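Side-chain contacts in caprin-2 (PDB 4OUS), which probably takes part in canonical Wnt signalling through its C1q domain, which assembles here as a trimer: residues N71-N75 and E76-V80; T46-T50 and G51-F55. The protein carries 1 engineered substitution. All blocks are in the same frame, centred on the assembly; numbering follows the deposited sequence.

Overall arrangement
Both contacts are local and lie in the two-sheet beta sandwich of the C1q domain, their centres about 14 Å apart. Contact 2 comes first along the chain. Its loop, residues 46-50, leads from one sheet into strand 51-60 of the other. Contact 1 is the hairpin of strands 68-74 and 77-84, in the sheet that also holds strand 44-46. They meet in the interior, where Leu72 CD2 lies 4.2 Å from Phe55 CB. Both are partly buried and both reach the second subunit. Contact 1 runs from a buried strand base to an exposed, charged turn. Contact 2 rests on a buried tyrosine, with a hydroxyl-carbonyl bond and sulfur packing instead of charge.

Contact 1. Residues N71-N75 and E76-V80; sequences NLMRN and EEVMV
Arg74 and Glu77 close a two-residue beta hairpin through a type II' turn, with Asn75 and Glu76 at its corners. Arg74 N gives a hydrogen bond to Glu77 O at 2.9 Å, and Glu77 N returns one to Arg74 O. Met73 and Val78 form the next pair, non-hydrogen-bonded. Beyond it the regular pairing is broken by a classic beta bulge: Met79 and Val80 both face Leu72. Leu72 O takes the N-H of Met79 at 2.8 Å, while Leu72 N donates to Val80 O.

On the sheet face of Arg74 and Glu77, a salt bridge spans the turn. NH2 and NH1 of Arg74 both bond to Glu77 OE1, at 2.9 Å and 3.1 Å. They come to it from the same face of the carboxylate, whose plane stands 54° from the guanidinium. OE1 lies at the guanidinium edge, in plane. Arg74 has CG anti to its own N (chi1 -174°), then bends at chi2 and chi3, which brings the guanidinium round alongside Glu77. Met79 crosses the same arginine. Its CG packs on Arg74 CB at 3.6 Å, and its SD sits above one guanidinium face, toward the rim. On the opposite sheet face Met73 SD packs 3.7 Å from Val78 CG2. Asn71 ND2 lies near Val78 too, but bonds to Ser81 OG, while Asn71 OD1 accepts from Arg111 NE. Val78 and Asn71 also pack on Trp122 of the second subunit.

Asn75 ties the turn to the adjoining strand, since its OD1 accepts from Gln107 N. The chemistry thus changes along the hairpin. Two arginine nitrogens on one oxygen probably hold that carboxylate in place and partly balance its charge at the exposed turn, while Met79 packs on the arginine and Met73 and Val78 pack on the opposite face.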
ATOM      1  N   ASN A  71      -5.403  13.741  -2.486  1.00  5.80           N
ATOM      2  CA  ASN A  71      -5.770  13.776  -1.071  1.00  6.10           C
ATOM      3  C   ASN A  71      -6.833  12.731  -0.770  1.00  5.38           C
ATOM      4  O   ASN A  71      -7.836  12.642  -1.487  1.00  6.54           O
ATOM      5  CB  ASN A  71      -6.332  15.138  -0.646  1.00  6.79           C
ATOM      6  CG  ASN A  71      -5.493  16.306  -1.107  1.00  6.73           C
ATOM      7  OD1 ASN A  71      -5.935  17.102  -1.945  1.00  8.26           O
ATOM      8  ND2 ASN A  71      -4.294  16.439  -0.548  1.00  7.25           N
ATOM      9  N   LEU A  72      -6.648  11.981   0.314  1.00  5.51           N
ATOM     10  CA  LEU A  72      -7.729  11.193   0.891  1.00  5.77           C
ATOM     11  C   LEU A  72      -8.512  12.110   1.825  1.00  5.31           C
ATOM     12  O   LEU A  72      -7.958  12.633   2.795  1.00  6.68           O
ATOM     13  CB  LEU A  72      -7.196   9.983   1.653  1.00  6.38           C
ATOM     14  CG  LEU A  72      -8.256   9.111   2.332  1.00  7.47           C
ATOM     15  CD1 LEU A  72      -9.045   8.287   1.333  1.00  9.92           C
ATOM     16  CD2 LEU A  72      -7.635   8.219   3.416  1.00  9.24           C
ATOM     17  N   MET A  73      -9.775  12.328   1.490  1.00  5.92           N
ATOM     18  CA  MET A  73     -10.659  13.246   2.190  1.00  6.17           C
ATOM     19  C   MET A  73     -11.615  12.501   3.094  1.00  6.22           C
ATOM     20  O   MET A  73     -12.123  11.441   2.723  1.00  6.58           O
ATOM     21  CB  MET A  73     -11.479  14.062   1.190  1.00  6.77           C
ATOM     22  CG  MET A  73     -10.673  14.730   0.090  1.00  7.12           C
ATOM     23  SD  MET A  73      -9.575  16.038   0.692  1.00  7.56           S
ATOM     24  CE  MET A  73     -10.769  17.218   1.309  1.00  9.66           C
ATOM     25  N   ARG A  74     -11.886  13.067   4.264  1.00  6.57           N
ATOM     26  CA  ARG A  74     -13.025  12.641   5.062  1.00  6.56           C
ATOM     27  C   ARG A  74     -13.890  13.880   5.236  1.00  7.39           C
ATOM     28  O   ARG A  74     -13.464  14.871   5.841  1.00  7.58           O
ATOM     29  CB  ARG A  74     -12.597  12.050   6.408  1.00  7.67           C
ATOM     30  CG  ARG A  74     -13.742  11.458   7.217  1.00  9.50           C
ATOM     31  CD  ARG A  74     -14.393  12.473   8.149  1.00  9.97           C
ATOM     32  NE  ARG A  74     -13.584  12.756   9.330  1.00 10.38           N
ATOM     33  CZ  ARG A  74     -12.948  13.898   9.566  1.00  9.57           C
ATOM     34  NH1 ARG A  74     -12.265  14.034  10.695  1.00 12.03           N
ATOM     35  NH2 ARG A  74     -12.983  14.896   8.692  1.00 10.78           N
ATOM     36  N   ASN A  75     -15.095  13.819   4.680  1.00  8.20           N
ATOM     37  CA  ASN A  75     -15.954  14.992   4.524  1.00  9.23           C
ATOM     38  C   ASN A  75     -15.150  16.080   3.795  1.00  9.17           C
ATOM     39  O   ASN A  75     -14.774  15.859   2.643  1.00 11.84           O
ATOM     40  CB  ASN A  75     -16.537  15.419   5.876  1.00  9.38           C
ATOM     41  CG  ASN A  75     -17.423  14.330   6.468  1.00  9.37           C
ATOM     42  OD1 ASN A  75     -17.981  13.512   5.731  1.00 11.56           O
ATOM     43  ND2 ASN A  75     -17.545  14.304   7.789  1.00 13.12           N
ATOM     44  N   GLU A  76     -14.856  17.215   4.421  1.00  9.32           N
ATOM     45  CA  GLU A  76     -14.126  18.280   3.726  1.00  9.76           C
ATOM     46  C   GLU A  76     -12.667  18.418   4.189  1.00  9.71           C
ATOM     47  O   GLU A  76     -12.006  19.414   3.883  1.00 11.86           O
ATOM     48  CB  GLU A  76     -14.861  19.618   3.909  1.00 34.88           C
ATOM     49  CG  GLU A  76     -14.816  20.151   5.332  1.00 61.56           C
ATOM     50  CD  GLU A  76     -16.055  20.931   5.737  1.00 74.67           C
ATOM     51  OE1 GLU A  76     -16.783  21.412   4.845  1.00 75.12           O
ATOM     52  OE2 GLU A  76     -16.307  21.049   6.957  1.00 81.70           O
ATOM     53  N   GLU A  77     -12.158  17.415   4.899  1.00  8.24           N
ATOM     54  CA  GLU A  77     -10.832  17.488   5.503  1.00  7.68           C
ATOM     55  C   GLU A  77      -9.827  16.546   4.846  1.00  6.80           C
ATOM     56  O   GLU A  77     -10.123  15.369   4.629  1.00  7.21           O
ATOM     57  CB  GLU A  77     -10.934  17.158   6.994  1.00  8.95           C
ATOM     58  CG  GLU A  77      -9.632  17.280   7.755  1.00 12.35           C
ATOM     59  CD  GLU A  77      -9.769  16.953   9.232  1.00 14.32           C
ATOM     60  OE1 GLU A  77     -10.893  16.647   9.688  1.00 15.28           O
ATOM     61  OE2 GLU A  77      -8.739  16.992   9.942  1.00 19.72           O
ATOM     62  N   VAL A  78      -8.631  17.055   4.567  1.00  7.33           N
ATOM     63  CA  VAL A  78      -7.526  16.231   4.099  1.00  7.34           C
ATOM     64  C   VAL A  78      -7.018  15.345   5.234  1.00  6.75           C
ATOM     65  O   VAL A  78      -6.610  15.845   6.286  1.00  8.80           O
ATOM     66  CB  VAL A  78      -6.366  17.100   3.561  1.00  7.85           C
ATOM     67  CG1 VAL A  78      -5.136  16.243   3.258  1.00  8.61           C
ATOM     68  CG2 VAL A  78      -6.803  17.878   2.331  1.00  9.05           C
ATOM     69  N   MET A  79      -7.041  14.034   5.022  1.00  6.91           N
ATOM     70  CA  MET A  79      -6.577  13.095   6.040  1.00  7.06           C
ATOM     71  C   MET A  79      -5.147  12.623   5.780  1.00  6.27           C
ATOM     72  O   MET A  79      -4.309  12.683   6.683  1.00  7.78           O
ATOM     73  CB  MET A  79      -7.529  11.908   6.138  1.00  7.89           C
ATOM     74  CG  MET A  79      -8.986  12.325   6.389  1.00  9.39           C
ATOM     75  SD  MET A  79      -9.290  13.499   7.747  1.00 11.20           S
ATOM     76  CE  MET A  79      -9.021  12.431   9.159  1.00 21.58           C
ATOM     77  N   VAL A  80      -4.866  12.147   4.566  1.00  6.20           N
ATOM     78  CA  VAL A  80      -3.497  11.873   4.130  1.00  5.94           C
ATOM     79  C   VAL A  80      -3.392  12.277   2.670  1.00  5.74           C
ATOM     80  O   VAL A  80      -4.412  12.440   1.993  1.00  6.54           O
ATOM     81  CB  VAL A  80      -3.077  10.377   4.294  1.00  6.34           C
ATOM     82  CG1 VAL A  80      -3.154   9.925   5.744  1.00  7.49           C
ATOM     83  CG2 VAL A  80      -3.889   9.453   3.392  1.00  7.50           C
TER

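Contact 2. Residues T46-T50 and G51-F55; sequences TCPAT and GAYVF
Tyr53 reaches back to the loop that holds Ala49, in a C1q-type jelly-roll sandwich. The loop carries the chain from strand 44-46 of one sheet to strand 51-60 of the other. The tyrosine spans its inner side, linking the start of the strand to the loop just before it.

The polar link is one hydrogen bond. Tyr53 OH donates to Ala49 O at 2.6 Å. The hydroxyl lies in the carbonyl plane, on a lone pair, with a C=O...O angle of 138°. The carbonyl oxygen sits at the ring edge, in plane. Tyr53 has CG anti to its carbonyl carbon (chi1 -68°), which leans the ring back toward the start of the strand and the loop before it.

The remaining links are apolar or sulfur contacts. Cys47 SG lies 4.6 Å from the centroid of the Tyr53 ring, 48° off its normal. This sulfur-aromatic contact is oblique, and the ring carbon nearest to Cys47 SG is Tyr53 CE2 at 3.8 Å. Leu102 of strand 93-102 touches both Cys47 and Tyr53, and Leu131 of strand 125-134 also packs on Tyr53. The tyrosine is buried, and its hydroxyl is satisfied by the loop backbone. A phenylalanine here would keep the ring but would probably leave the inward-turned Ala49 carbonyl without its hydroxyl mate and the loop less firmly tied.

At the end of the loop Thr50 OG1 accepts from Gln104 N, and Gly51 begins the strand almost fully extended. Pro48 crosses the phenol end, where its CD approaches Tyr53 OH at 3.5 Å.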
ATOM      1  N   THR A  46     -19.666   6.079   1.733  1.00  7.96           N
ATOM      2  CA  THR A  46     -20.430   6.588   2.864  1.00  9.15           C
ATOM      3  C   THR A  46     -20.380   5.586   4.005  1.00  8.32           C
ATOM      4  O   THR A  46     -20.662   4.402   3.817  1.00  9.99           O
ATOM      5  CB  THR A  46     -21.883   6.873   2.469  1.00 10.47           C
ATOM      6  OG1 THR A  46     -21.893   7.855   1.427  1.00 12.19           O
ATOM      7  CG2 THR A  46     -22.668   7.413   3.654  1.00 12.29           C
ATOM      8  N   CYS A  47     -20.014   6.064   5.188  1.00  8.59           N
ATOM      9  CA  CYS A  47     -19.952   5.207   6.359  1.00  9.06           C
ATOM     10  C   CYS A  47     -21.345   4.761   6.792  1.00  9.48           C
ATOM     11  O   CYS A  47     -22.183   5.604   7.105  1.00 10.12           O
ATOM     12  CB  CYS A  47     -19.266   5.944   7.502  1.00  8.99           C
ATOM     13  SG  CYS A  47     -19.239   5.039   9.037  1.00 10.06           S
ATOM     14  N   PRO A  48     -21.595   3.442   6.834  1.00  9.49           N
ATOM     15  CA  PRO A  48     -22.917   2.951   7.245  1.00 10.07           C
ATOM     16  C   PRO A  48     -23.045   2.712   8.744  1.00 10.27           C
ATOM     17  O   PRO A  48     -24.151   2.501   9.237  1.00 12.67           O
ATOM     18  CB  PRO A  48     -23.033   1.626   6.501  1.00 11.39           C
ATOM     19  CG  PRO A  48     -21.625   1.118   6.488  1.00 12.25           C
ATOM     20  CD  PRO A  48     -20.750   2.346   6.318  1.00  9.56           C
ATOM     21  N   ALA A  49     -21.919   2.721   9.447  1.00 10.43           N
ATOM     22  CA  ALA A  49     -21.897   2.382  10.858  1.00 11.53           C
ATOM     23  C   ALA A  49     -20.620   2.911  11.468  1.00 10.30           C
ATOM     24  O   ALA A  49     -19.530   2.697  10.937  1.00 10.77           O
ATOM     25  CB  ALA A  49     -22.004   0.876  11.056  1.00 15.47           C
ATOM     26  N   THR A  50     -20.761   3.625  12.573  1.00 11.01           N
ATOM     27  CA  THR A  50     -19.613   4.177  13.265  1.00 10.59           C
ATOM     28  C   THR A  50     -18.613   3.062  13.558  1.00 10.07           C
ATOM     29  O   THR A  50     -18.997   1.958  13.946  1.00 11.12           O
ATOM     30  CB  THR A  50     -20.071   4.894  14.539  1.00 11.41           C
ATOM     31  OG1 THR A  50     -20.903   5.996  14.154  1.00 12.44           O
ATOM     32  CG2 THR A  50     -18.897   5.403  15.355  1.00 12.84           C
ATOM     33  N   GLY A  51     -17.338   3.335  13.302  1.00  9.27           N
ATOM     34  CA  GLY A  51     -16.309   2.336  13.495  1.00 10.10           C
ATOM     35  C   GLY A  51     -14.997   2.738  12.858  1.00  8.79           C
ATOM     36  O   GLY A  51     -14.866   3.843  12.331  1.00  9.89           O
ATOM     37  N   ALA A  52     -14.024   1.834  12.919  1.00  8.40           N
ATOM     38  CA  ALA A  52     -12.709   2.054  12.334  1.00  7.61           C
ATOM     39  C   ALA A  52     -12.663   1.383  10.970  1.00  7.31           C
ATOM     40  O   ALA A  52     -13.055   0.221  10.832  1.00  8.15           O
ATOM     41  CB  ALA A  52     -11.617   1.512  13.237  1.00  9.46           C
ATOM     42  N   TYR A  53     -12.182   2.127   9.978  1.00  6.92           N
ATOM     43  CA  TYR A  53     -12.132   1.698   8.585  1.00  6.64           C
ATOM     44  C   TYR A  53     -10.727   1.879   8.023  1.00  6.32           C
ATOM     45  O   TYR A  53     -10.051   2.852   8.355  1.00  8.10           O
ATOM     46  CB  TYR A  53     -13.129   2.503   7.741  1.00  7.80           C
ATOM     47  CG  TYR A  53     -14.586   2.219   8.049  1.00  7.21           C
ATOM     48  CD1 TYR A  53     -15.352   1.441   7.193  1.00  8.43           C
ATOM     49  CD2 TYR A  53     -15.198   2.725   9.193  1.00  7.84           C
ATOM     50  CE1 TYR A  53     -16.683   1.170   7.460  1.00  8.96           C
ATOM     51  CE2 TYR A  53     -16.534   2.453   9.473  1.00  8.80           C
ATOM     52  CZ  TYR A  53     -17.272   1.674   8.598  1.00  8.74           C
ATOM     53  OH  TYR A  53     -18.597   1.385   8.843  1.00 10.16           O
ATOM     54  N   VAL A  54     -10.307   0.959   7.162  1.00  6.23           N
ATOM     55  CA  VAL A  54      -9.017   1.014   6.489  1.00  6.02           C
ATOM     56  C   VAL A  54      -9.233   1.427   5.041  1.00  5.63           C
ATOM     57  O   VAL A  54     -10.123   0.897   4.382  1.00  6.83           O
ATOM     58  CB  VAL A  54      -8.320  -0.357   6.534  1.00  7.03           C
ATOM     59  CG1 VAL A  54      -6.998  -0.321   5.784  1.00  8.88           C
ATOM     60  CG2 VAL A  54      -8.124  -0.811   7.970  1.00  8.09           C
ATOM     61  N   PHE A  55      -8.416   2.366   4.557  1.00  5.68           N
ATOM     62  CA  PHE A  55      -8.438   2.798   3.158  1.00  5.62           C
ATOM     63  C   PHE A  55      -7.059   2.679   2.547  1.00  5.12           C
ATOM     64  O   PHE A  55      -6.062   2.926   3.219  1.00  5.83           O
ATOM     65  CB  PHE A  55      -8.925   4.243   3.043  1.00  6.08           C
ATOM     66  CG  PHE A  55     -10.314   4.420   3.539  1.00  5.90           C
ATOM     67  CD1 PHE A  55     -10.551   4.788   4.855  1.00  6.75           C
ATOM     68  CD2 PHE A  55     -11.392   4.140   2.718  1.00  6.37           C
ATOM     69  CE1 PHE A  55     -11.839   4.900   5.337  1.00  6.70           C
ATOM     70  CE2 PHE A  55     -12.677   4.251   3.191  1.00  7.13           C
ATOM     71  CZ  PHE A  55     -12.907   4.630   4.505  1.00  6.69           C
TER